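Local coordinates for heme-binding protein A / AI-2 binding protein A (Helicobacter pylori SS1, PDB 6OFQ) that binds peptides in the periplasm and probably delivers them to an ABC transporter for uptake, at residues Ala426-Asp431 with Asp436-Thr441; Thr342-Asn347 with Lys478-Leu483; Glu76-Thr81 with Asp232-Lys237. One frame throughout, in Å; residues are numbered along the deposited sequence.

Contact 1: residues Ala426-Asp431 with Asp436-Thr441; sequences AGWMAD and DNFLYT
The turn that carries the chain from strand 423-429 into helix 436-443 of this family 5 solute-binding protein is pinned by W428, D431 and N437. N437 sits in the first turn of the helix, and with CG anti to the backbone N (chi1 177°) its amide extends toward the strand end. N437 OD1 accepts two hydrogen bonds: one from the backbone N of D431 at 2.9 Å, the other from W428 NE1 at 3.1 Å. The two donors come from opposite faces of the amide plane, each tilted out of it, while the acceptor lies near the plane of the indole. The other half of the amide serves as a donor: N437 ND2 reaches D431 OD2 at 2.9 Å along an almost straight path (172°), meeting the anti lone pair of a carboxylate turned steeply to the amide. Bonds at both ends of the amide fix which way round it lies and should restrain its rotation, and the buried carbonyl oxygen is well supplied with donors.

Beside this polar cluster, W428 and F438 form an edge-to-face (T-shaped) pair with planes 71° apart. W428 CD1 stands 3.4 Å above the F438 ring plane, over its centre, whereas A430 CB touches the rim of that ring at F438 CE1 (3.6 Å). Farther along the helix, T441 CG2 lies 4.1 Å from W428 CZ2.

D431 OD2 is also hydrogen-bonded to Y143. Strand 292-298 runs alongside 423-429, with W295 against W428; helix 436-443 in turn packs L439 and Y440 onto helix 462-473, and Y484 of helix 477-494 touches L439.

Contact 2: residues Thr342-Asn347 with Lys478-Leu483; sequences TIWGYN and KEREAL
R480 and E481, on successive positions of helix 477-494, meet W344 and G345 in the loop that follows strand 332-334. Three residues before E481, K478 directs its NZ at E481 OE1, forming a 2.8 Å salt bridge on the syn side but tilted out of the carboxylate plane, which probably helps to hold the glutamate that faces the loop.

R480 comes next. Its chain bends at chi3, which lays the guanidinium across the far edge of the W344 indole. The planes of the W344 ring and the R480 guanidinium stand 74° apart, the edge of the indole pointing at one face of the guanidinium: W344 CH2 is 3.6 Å above the R480 guanidinium plane near its rim, and R480 NH1 is 3.5 Å from W344 CZ2. NH1 also forms a salt bridge with D434, which probably offsets the charge, and NE and NH2 are bound by A471 O and Y484 OH.

The loop presents these partners on a type II beta turn from I343 to Y346, with W344 and G345 at its corners. G345, with a positive phi, occupies the third position, where glycine is the usual residue.

E481 approaches this turn with CG anti to the backbone N (chi1 -176°) and an extended chain beyond. E481 CG lies 3.8 Å from G345 CA, and E481 OE2 accepts a weak, strongly bent hydrogen bond (120°) from G345 N at 3.2 Å. A water donates to the same OE2 and, at 2.7 Å, to Y346 O, thus bridging the carboxylate to the end of the turn.

Contact 3: residues Glu76-Thr81 with Asp232-Lys237; sequences EPALAT and DYWGPK
W234 reaches across to A78 and L79 with its indole, and nearly all of the contact is made by this one ring. Its CG is set between the backbone N and the carbonyl carbon (chi1 57°), a position that holds the indole against the neighbouring Y233 ring while its other face turns to the backbone of A78. Y233 CE1 lies 3.5 Å above one face of the W234 indole; on the opposite face stands A78 O, 4.0 Å above the W234 plane, so the indole has the tyrosine near the rim of one face and the A78 carbonyl near the rim of the other. That carbonyl is itself hydrogen-bonded to R97. The six-membered end does most of the touching: W234 CH2 comes to 3.7 Å from A78 CA, and W234 CZ2 to 4.2 Å from A78 CB.

L79 meets the five-membered end at about a right angle. With CG beside its own backbone N (chi1 -68°), L79 brings its CD2 methyl to 3.9 Å from W234 NE1, whose hydrogen bond goes to D63.

Behind the tryptophan, K237 folds back over its own loop, and K237 NZ donates to Y233 O (2.8 Å) and G235 O (3.2 Å), tying the carbonyls on either side of W234 to one ammonium group.

The bend joins strands 224-229 and 242-247 of the five-stranded mixed sheet. A78 and L79 belong to an irregular part of strand 75-85 in the five-stranded antiparallel sheet, and Q67 of the adjoining strand 66-68 also packs on W234.

From the N terminus, contact 3 is met first: it closes a loop of 150 residues between strand 75-85 and the connection before strand 242-247, tying the antiparallel sheet to the mixed five-stranded one. It is complete before the others begin. Contact 2 then opens at 342-347 and closes 130 residues later, tying the loop after strand 332-334 to helix 477-494. Nested inside is contact 1, a local closure over four residues that ties strand 423-429 of the seven-stranded sheet to helix 436-443. Contacts 1 and 2 touch, F438 CE1 lying 3.5 Å from I343 CD1. Contact 3 stands apart, its centre about 27 Å from that of contact 1 and 32 Å from that of contact 2.

Contact 1: residues Ala426-Asp431 with Asp436-Thr441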
loop_
_atom_site.group_PDB
_atom_site.type_symbol
_atom_site.label_atom_id
_atom_site.label_comp_id
_atom_site.label_asym_id
_atom_site.label_seq_id
_atom_site.Cartn_x
_atom_site.Cartn_y
_atom_site.Cartn_z
ATOM N N ALA A 426 -11.478 -2.239 -4.689
ATOM C CA ALA A 426 -10.254 -2.535 -3.977
ATOM C C ALA A 426 -9.130 -1.989 -4.842
ATOM O O ALA A 426 -9.237 -1.908 -6.076
ATOM C CB ALA A 426 -10.079 -4.042 -3.878
ATOM N N GLY A 427 -8.012 -1.649 -4.249
ATOM C CA GLY A 427 -6.832 -1.208 -4.983
ATOM C C GLY A 427 -5.606 -1.512 -4.146
ATOM O O GLY A 427 -5.583 -1.534 -2.903
ATOM N N TRP A 428 -4.501 -1.590 -4.873
ATOM C CA TRP A 428 -3.194 -1.844 -4.275
ATOM C C TRP A 428 -2.087 -1.165 -5.056
ATOM O O TRP A 428 -2.068 -1.173 -6.316
ATOM C CB TRP A 428 -2.868 -3.327 -4.283
ATOM C CG TRP A 428 -1.717 -3.781 -3.445
ATOM C CD1 TRP A 428 -0.506 -4.261 -3.887
ATOM C CD2 TRP A 428 -1.728 -3.949 -2.039
ATOM N NE1 TRP A 428 0.229 -4.718 -2.832
ATOM C CE2 TRP A 428 -0.502 -4.530 -1.678
ATOM C CE3 TRP A 428 -2.658 -3.633 -1.032
ATOM C CZ2 TRP A 428 -0.169 -4.783 -0.366
ATOM C CZ3 TRP A 428 -2.327 -3.927 0.255
ATOM C CH2 TRP A 428 -1.114 -4.526 0.577
ATOM N N MET A 429 -1.192 -0.540 -4.344
ATOM C CA MET A 429 0.082 -0.039 -4.872
ATOM C C MET A 429 1.149 -0.990 -4.359
ATOM O O MET A 429 1.247 -1.279 -3.156
ATOM C CB MET A 429 0.323 1.332 -4.249
ATOM C CG MET A 429 1.719 1.885 -4.428
ATOM S SD MET A 429 2.157 2.104 -6.174
ATOM C CE MET A 429 3.932 2.419 -6.053
ATOM N N ALA A 430 1.972 -1.499 -5.280
ATOM C CA ALA A 430 3.114 -2.320 -4.887
ATOM C C ALA A 430 3.900 -1.696 -3.769
ATOM O O ALA A 430 4.313 -0.542 -3.859
ATOM C CB ALA A 430 4.033 -2.588 -6.061
ATOM N N ASP A 431 4.228 -2.524 -2.773
ATOM C CA ASP A 431 5.224 -2.167 -1.781
ATOM C C ASP A 431 6.641 -2.484 -2.222
ATOM O O ASP A 431 7.585 -1.855 -1.765
ATOM C CB ASP A 431 4.953 -2.850 -0.420
ATOM C CG ASP A 431 3.524 -2.588 0.042
ATOM O OD1 ASP A 431 3.161 -1.373 0.193
ATOM O OD2 ASP A 431 2.777 -3.588 0.215
ATOM N N ASP A 436 4.947 -11.690 -5.222
ATOM C CA ASP A 436 4.488 -12.136 -3.909
ATOM C C ASP A 436 3.649 -11.098 -3.164
ATOM O O ASP A 436 2.664 -11.425 -2.479
ATOM C CB ASP A 436 5.687 -12.536 -3.043
ATOM C CG ASP A 436 5.294 -13.116 -1.692
ATOM O OD1 ASP A 436 5.263 -12.304 -0.744
ATOM O OD2 ASP A 436 5.123 -14.315 -1.580
ATOM N N ASN A 437 4.018 -9.837 -3.348
ATOM C CA ASN A 437 3.408 -8.690 -2.622
ATOM C C ASN A 437 1.947 -8.494 -3.068
ATOM O O ASN A 437 1.217 -7.767 -2.354
ATOM C CB ASN A 437 4.272 -7.447 -2.834
ATOM C CG ASN A 437 3.702 -6.176 -2.193
ATOM O OD1 ASN A 437 3.322 -5.246 -2.932
ATOM N ND2 ASN A 437 3.633 -6.097 -0.893
ATOM N N PHE A 438 1.573 -8.996 -4.253
ATOM C CA PHE A 438 0.176 -8.977 -4.672
ATOM C C PHE A 438 -0.422 -10.354 -4.437
ATOM O O PHE A 438 -1.473 -10.506 -3.752
ATOM C CB PHE A 438 -0.058 -8.553 -6.142
ATOM C CG PHE A 438 0.281 -7.100 -6.458
ATOM C CD1 PHE A 438 1.604 -6.612 -6.463
ATOM C CD2 PHE A 438 -0.733 -6.258 -6.907
ATOM C CE1 PHE A 438 1.834 -5.287 -6.849
ATOM C CE2 PHE A 438 -0.466 -4.935 -7.261
ATOM C CZ PHE A 438 0.821 -4.464 -7.263
ATOM N N LEU A 439 0.118 -11.364 -5.099
ATOM C CA LEU A 439 -0.501 -12.663 -5.094
ATOM C C LEU A 439 -0.581 -13.266 -3.692
ATOM O O LEU A 439 -1.637 -13.793 -3.319
ATOM C CB LEU A 439 0.221 -13.620 -6.014
ATOM C CG LEU A 439 0.309 -13.168 -7.483
ATOM C CD1 LEU A 439 1.196 -14.154 -8.243
ATOM C CD2 LEU A 439 -1.085 -13.087 -8.092
ATOM N N TYR A 440 0.461 -13.223 -2.891
ATOM C CA TYR A 440 0.398 -13.860 -1.583
ATOM C C TYR A 440 -0.261 -12.963 -0.562
ATOM O O TYR A 440 -1.166 -13.371 0.207
ATOM C CB TYR A 440 1.783 -14.318 -1.107
ATOM C CG TYR A 440 1.688 -15.354 0.006
ATOM C CD1 TYR A 440 1.408 -16.657 -0.349
ATOM C CD2 TYR A 440 1.807 -15.032 1.337
ATOM C CE1 TYR A 440 1.262 -17.647 0.608
ATOM C CE2 TYR A 440 1.687 -16.051 2.315
ATOM C CZ TYR A 440 1.407 -17.316 1.878
ATOM O OH TYR A 440 1.272 -18.438 2.752
ATOM N N THR A 441 0.100 -11.695 -0.566
ATOM C CA THR A 441 -0.417 -10.807 0.455
ATOM C C THR A 441 -1.913 -10.583 0.320
ATOM O O THR A 441 -2.572 -10.316 1.328
ATOM C CB THR A 441 0.347 -9.487 0.333
ATOM O OG1 THR A 441 1.739 -9.779 0.468
ATOM C CG2 THR A 441 0.008 -8.457 1.442
#

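Contact 2: residues Thr342-Asn347 with Lys478-Leu483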
loop_
_atom_site.group_PDB
_atom_site.type_symbol
_atom_site.label_atom_id
_atom_site.label_comp_id
_atom_site.label_asym_id
_atom_site.label_seq_id
_atom_site.Cartn_x
_atom_site.Cartn_y
_atom_site.Cartn_z
ATOM N N THR A 342 4.296 -3.831 -15.177
ATOM C CA THR A 342 5.564 -3.233 -14.731
ATOM C C THR A 342 6.325 -4.153 -13.775
ATOM O O THR A 342 7.460 -3.799 -13.512
ATOM C CB THR A 342 5.268 -1.901 -14.068
ATOM O OG1 THR A 342 4.085 -2.075 -13.238
ATOM C CG2 THR A 342 4.951 -0.877 -15.123
ATOM N N ILE A 343 5.760 -5.249 -13.311
ATOM C CA ILE A 343 6.457 -6.194 -12.475
ATOM C C ILE A 343 6.730 -7.439 -13.323
ATOM O O ILE A 343 5.881 -7.932 -14.055
ATOM C CB ILE A 343 5.605 -6.481 -11.238
ATOM C CG1 ILE A 343 5.313 -5.207 -10.466
ATOM C CG2 ILE A 343 6.284 -7.523 -10.346
ATOM C CD1 ILE A 343 4.391 -5.426 -9.292
ATOM N N TRP A 344 7.915 -7.987 -13.052
ATOM C CA TRP A 344 8.252 -9.245 -13.652
ATOM C C TRP A 344 7.310 -10.387 -13.305
ATOM O O TRP A 344 6.650 -10.359 -12.252
ATOM C CB TRP A 344 9.671 -9.669 -13.282
ATOM C CG TRP A 344 9.932 -9.997 -11.817
ATOM C CD1 TRP A 344 10.256 -9.103 -10.844
ATOM C CD2 TRP A 344 9.766 -11.260 -11.173
ATOM N NE1 TRP A 344 10.405 -9.745 -9.628
ATOM C CE2 TRP A 344 10.116 -11.071 -9.813
ATOM C CE3 TRP A 344 9.385 -12.545 -11.599
ATOM C CZ2 TRP A 344 10.131 -12.078 -8.876
ATOM C CZ3 TRP A 344 9.423 -13.563 -10.610
ATOM C CH2 TRP A 344 9.729 -13.311 -9.297
ATOM N N GLY A 345 7.199 -11.390 -14.177
ATOM C CA GLY A 345 6.378 -12.551 -13.882
ATOM C C GLY A 345 4.937 -12.456 -14.339
ATOM O O GLY A 345 4.178 -13.427 -14.271
ATOM N N TYR A 346 4.545 -11.311 -14.896
ATOM C CA TYR A 346 3.220 -11.071 -15.418
ATOM C C TYR A 346 2.926 -12.029 -16.561
ATOM O O TYR A 346 3.812 -12.266 -17.406
ATOM C CB TYR A 346 3.121 -9.657 -15.966
ATOM C CG TYR A 346 1.789 -9.169 -16.472
ATOM C CD1 TYR A 346 1.386 -9.333 -17.800
ATOM C CD2 TYR A 346 0.943 -8.480 -15.638
ATOM C CE1 TYR A 346 0.203 -8.856 -18.287
ATOM C CE2 TYR A 346 -0.312 -8.050 -16.081
ATOM C CZ TYR A 346 -0.640 -8.183 -17.395
ATOM O OH TYR A 346 -1.859 -7.723 -17.820
ATOM N N ASN A 347 1.726 -12.615 -16.563
ATOM C CA ASN A 347 1.405 -13.614 -17.543
ATOM C C ASN A 347 0.754 -12.883 -18.722
ATOM O O ASN A 347 -0.450 -12.585 -18.734
ATOM C CB ASN A 347 0.481 -14.681 -16.957
ATOM C CG ASN A 347 0.319 -15.868 -17.877
ATOM O OD1 ASN A 347 0.354 -15.664 -19.093
ATOM N ND2 ASN A 347 0.128 -17.066 -17.360
ATOM N N LYS A 478 13.694 -16.866 -12.928
ATOM C CA LYS A 478 13.018 -17.661 -13.931
ATOM C C LYS A 478 12.243 -18.812 -13.369
ATOM O O LYS A 478 11.113 -19.037 -13.817
ATOM C CB LYS A 478 14.013 -18.199 -14.985
ATOM C CG LYS A 478 14.456 -17.120 -15.955
ATOM C CD LYS A 478 13.398 -16.199 -16.559
ATOM C CE LYS A 478 12.798 -16.679 -17.881
ATOM N NZ LYS A 478 12.008 -15.596 -18.551
ATOM N N GLU A 479 12.799 -19.441 -12.317
ATOM C CA GLU A 479 12.050 -20.517 -11.664
ATOM C C GLU A 479 10.787 -19.997 -10.978
ATOM O O GLU A 479 9.740 -20.617 -11.043
ATOM C CB GLU A 479 12.841 -21.387 -10.677
ATOM C CG GLU A 479 14.037 -22.064 -11.322
ATOM C CD GLU A 479 14.891 -22.824 -10.323
ATOM O OE1 GLU A 479 14.431 -23.103 -9.220
ATOM O OE2 GLU A 479 16.001 -23.224 -10.755
ATOM N N ARG A 480 10.934 -18.886 -10.275
ATOM C CA ARG A 480 9.746 -18.286 -9.646
ATOM C C ARG A 480 8.735 -17.834 -10.697
ATOM O O ARG A 480 7.529 -18.038 -10.492
ATOM C CB ARG A 480 10.225 -17.067 -8.816
ATOM C CG ARG A 480 11.085 -17.437 -7.621
ATOM C CD ARG A 480 11.471 -16.166 -6.843
ATOM N NE ARG A 480 10.353 -15.652 -6.089
ATOM C CZ ARG A 480 10.167 -14.401 -5.665
ATOM N NH1 ARG A 480 11.039 -13.454 -5.821
ATOM N NH2 ARG A 480 9.046 -14.146 -5.014
ATOM N N GLU A 481 9.200 -17.259 -11.790
ATOM C CA GLU A 481 8.310 -16.799 -12.861
ATOM C C GLU A 481 7.464 -17.968 -13.357
ATOM O O GLU A 481 6.237 -17.837 -13.545
ATOM C CB GLU A 481 9.120 -16.220 -14.022
ATOM C CG GLU A 481 8.292 -15.620 -15.155
ATOM C CD GLU A 481 9.171 -14.649 -15.964
ATOM O OE1 GLU A 481 10.247 -15.125 -16.384
ATOM O OE2 GLU A 481 8.926 -13.411 -15.967
ATOM N N ALA A 482 8.076 -19.139 -13.570
ATOM C CA ALA A 482 7.271 -20.260 -14.060
ATOM C C ALA A 482 6.141 -20.632 -13.164
ATOM O O ALA A 482 5.000 -20.871 -13.571
ATOM C CB ALA A 482 8.178 -21.461 -14.367
ATOM N N LEU A 483 6.395 -20.573 -11.859
ATOM C CA LEU A 483 5.355 -20.854 -10.858
ATOM C C LEU A 483 4.293 -19.746 -10.825
ATOM O O LEU A 483 3.089 -20.029 -10.730
ATOM C CB LEU A 483 5.999 -21.052 -9.479
ATOM C CG LEU A 483 6.904 -22.294 -9.359
ATOM C CD1 LEU A 483 7.923 -22.142 -8.214
ATOM C CD2 LEU A 483 6.018 -23.488 -9.086
HETATM O O HOH W 1 6.485 -12.493 -17.304
#

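Contact 3: residues Glu76-Thr81 with Asp232-Lys237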
loop_
_atom_site.group_PDB
_atom_site.type_symbol
_atom_site.label_atom_id
_atom_site.label_comp_id
_atom_site.label_asym_id
_atom_site.label_seq_id
_atom_site.Cartn_x
_atom_site.Cartn_y
_atom_site.Cartn_z
ATOM N N GLU A 76 18.528 -0.740 -1.033
ATOM C CA GLU A 76 19.811 -0.139 -0.654
ATOM C C GLU A 76 19.857 -0.097 0.873
ATOM O O GLU A 76 18.838 -0.300 1.563
ATOM C CB GLU A 76 19.995 1.266 -1.248
ATOM C CG GLU A 76 18.995 2.285 -0.679
ATOM C CD GLU A 76 19.078 3.664 -1.305
ATOM O OE1 GLU A 76 19.962 3.821 -2.182
ATOM O OE2 GLU A 76 18.325 4.571 -0.854
ATOM N N PRO A 77 21.019 0.141 1.468
ATOM C CA PRO A 77 21.116 0.155 2.933
ATOM C C PRO A 77 20.335 1.270 3.633
ATOM O O PRO A 77 20.033 2.268 2.995
ATOM C CB PRO A 77 22.587 0.288 3.211
ATOM C CG PRO A 77 23.188 -0.313 1.968
ATOM C CD PRO A 77 22.350 0.207 0.856
ATOM N N ALA A 78 19.872 0.989 4.847
ATOM C CA ALA A 78 19.157 2.010 5.627
ATOM C C ALA A 78 19.664 1.844 7.053
ATOM O O ALA A 78 20.834 2.149 7.298
ATOM C CB ALA A 78 17.646 1.908 5.468
ATOM N N LEU A 79 18.820 1.459 8.011
ATOM C CA LEU A 79 19.271 1.302 9.395
ATOM C C LEU A 79 20.291 0.157 9.537
ATOM O O LEU A 79 21.001 0.098 10.556
ATOM C CB LEU A 79 18.136 1.180 10.399
ATOM C CG LEU A 79 17.321 2.495 10.567
ATOM C CD1 LEU A 79 16.148 2.258 11.500
ATOM C CD2 LEU A 79 18.211 3.635 11.100
ATOM N N ALA A 80 20.293 -0.786 8.584
ATOM C CA ALA A 80 21.412 -1.719 8.434
ATOM C C ALA A 80 22.308 -1.139 7.359
ATOM O O ALA A 80 21.913 -0.843 6.214
ATOM C CB ALA A 80 20.969 -3.122 8.022
ATOM N N THR A 81 23.611 -1.091 7.656
ATOM C CA THR A 81 24.639 -0.676 6.687
ATOM C C THR A 81 25.049 -1.795 5.732
ATOM O O THR A 81 25.457 -1.525 4.601
ATOM C CB THR A 81 25.909 -0.104 7.310
ATOM O OG1 THR A 81 26.343 -1.018 8.338
ATOM C CG2 THR A 81 25.573 1.269 8.001
ATOM N N ASP A 232 19.213 16.111 12.181
ATOM C CA ASP A 232 20.162 15.064 12.616
ATOM C C ASP A 232 20.038 13.751 11.844
ATOM O O ASP A 232 20.639 12.735 12.225
ATOM C CB ASP A 232 19.962 14.816 14.106
ATOM C CG ASP A 232 20.336 16.056 14.959
ATOM O OD1 ASP A 232 21.273 16.772 14.562
ATOM O OD2 ASP A 232 19.670 16.309 15.965
ATOM N N TYR A 233 19.238 13.751 10.777
ATOM C CA TYR A 233 19.086 12.542 9.958
ATOM C C TYR A 233 20.449 11.952 9.578
ATOM O O TYR A 233 21.338 12.648 9.118
ATOM C CB TYR A 233 18.261 12.919 8.701
ATOM C CG TYR A 233 18.100 11.800 7.701
ATOM C CD1 TYR A 233 17.495 10.578 8.064
ATOM C CD2 TYR A 233 18.490 11.996 6.392
ATOM C CE1 TYR A 233 17.353 9.592 7.081
ATOM C CE2 TYR A 233 18.272 11.041 5.408
ATOM C CZ TYR A 233 17.715 9.842 5.778
ATOM O OH TYR A 233 17.627 8.910 4.742
ATOM N N TRP A 234 20.519 10.618 9.626
ATOM C CA TRP A 234 21.764 9.905 9.295
ATOM C C TRP A 234 22.166 9.978 7.840
ATOM O O TRP A 234 23.354 9.860 7.532
ATOM C CB TRP A 234 21.713 8.438 9.719
ATOM C CG TRP A 234 20.564 7.666 9.114
ATOM C CD1 TRP A 234 19.328 7.493 9.649
ATOM C CD2 TRP A 234 20.569 6.996 7.848
ATOM N NE1 TRP A 234 18.551 6.780 8.766
ATOM C CE2 TRP A 234 19.276 6.461 7.651
ATOM C CE3 TRP A 234 21.518 6.883 6.831
ATOM C CZ2 TRP A 234 18.937 5.757 6.488
ATOM C CZ3 TRP A 234 21.182 6.154 5.674
ATOM C CH2 TRP A 234 19.873 5.636 5.539
ATOM N N GLY A 235 21.240 10.064 6.895
ATOM C CA GLY A 235 21.462 10.111 5.474
ATOM C C GLY A 235 21.649 11.510 4.934
ATOM O O GLY A 235 21.749 12.466 5.710
ATOM N N PRO A 236 21.550 11.602 3.605
ATOM C CA PRO A 236 21.631 12.926 2.943
ATOM C C PRO A 236 20.466 13.770 3.436
ATOM O O PRO A 236 19.312 13.291 3.460
ATOM C CB PRO A 236 21.472 12.650 1.459
ATOM C CG PRO A 236 21.706 11.182 1.304
ATOM C CD PRO A 236 21.366 10.522 2.624
ATOM N N LYS A 237 20.754 14.966 3.921
ATOM C CA LYS A 237 19.714 15.774 4.563
ATOM C C LYS A 237 18.587 16.142 3.568
ATOM O O LYS A 237 18.870 16.375 2.387
ATOM C CB LYS A 237 20.329 17.015 5.231
ATOM C CG LYS A 237 21.481 16.759 6.194
ATOM C CD LYS A 237 21.019 16.011 7.413
ATOM C CE LYS A 237 22.190 15.733 8.364
ATOM N NZ LYS A 237 22.882 14.545 7.796
#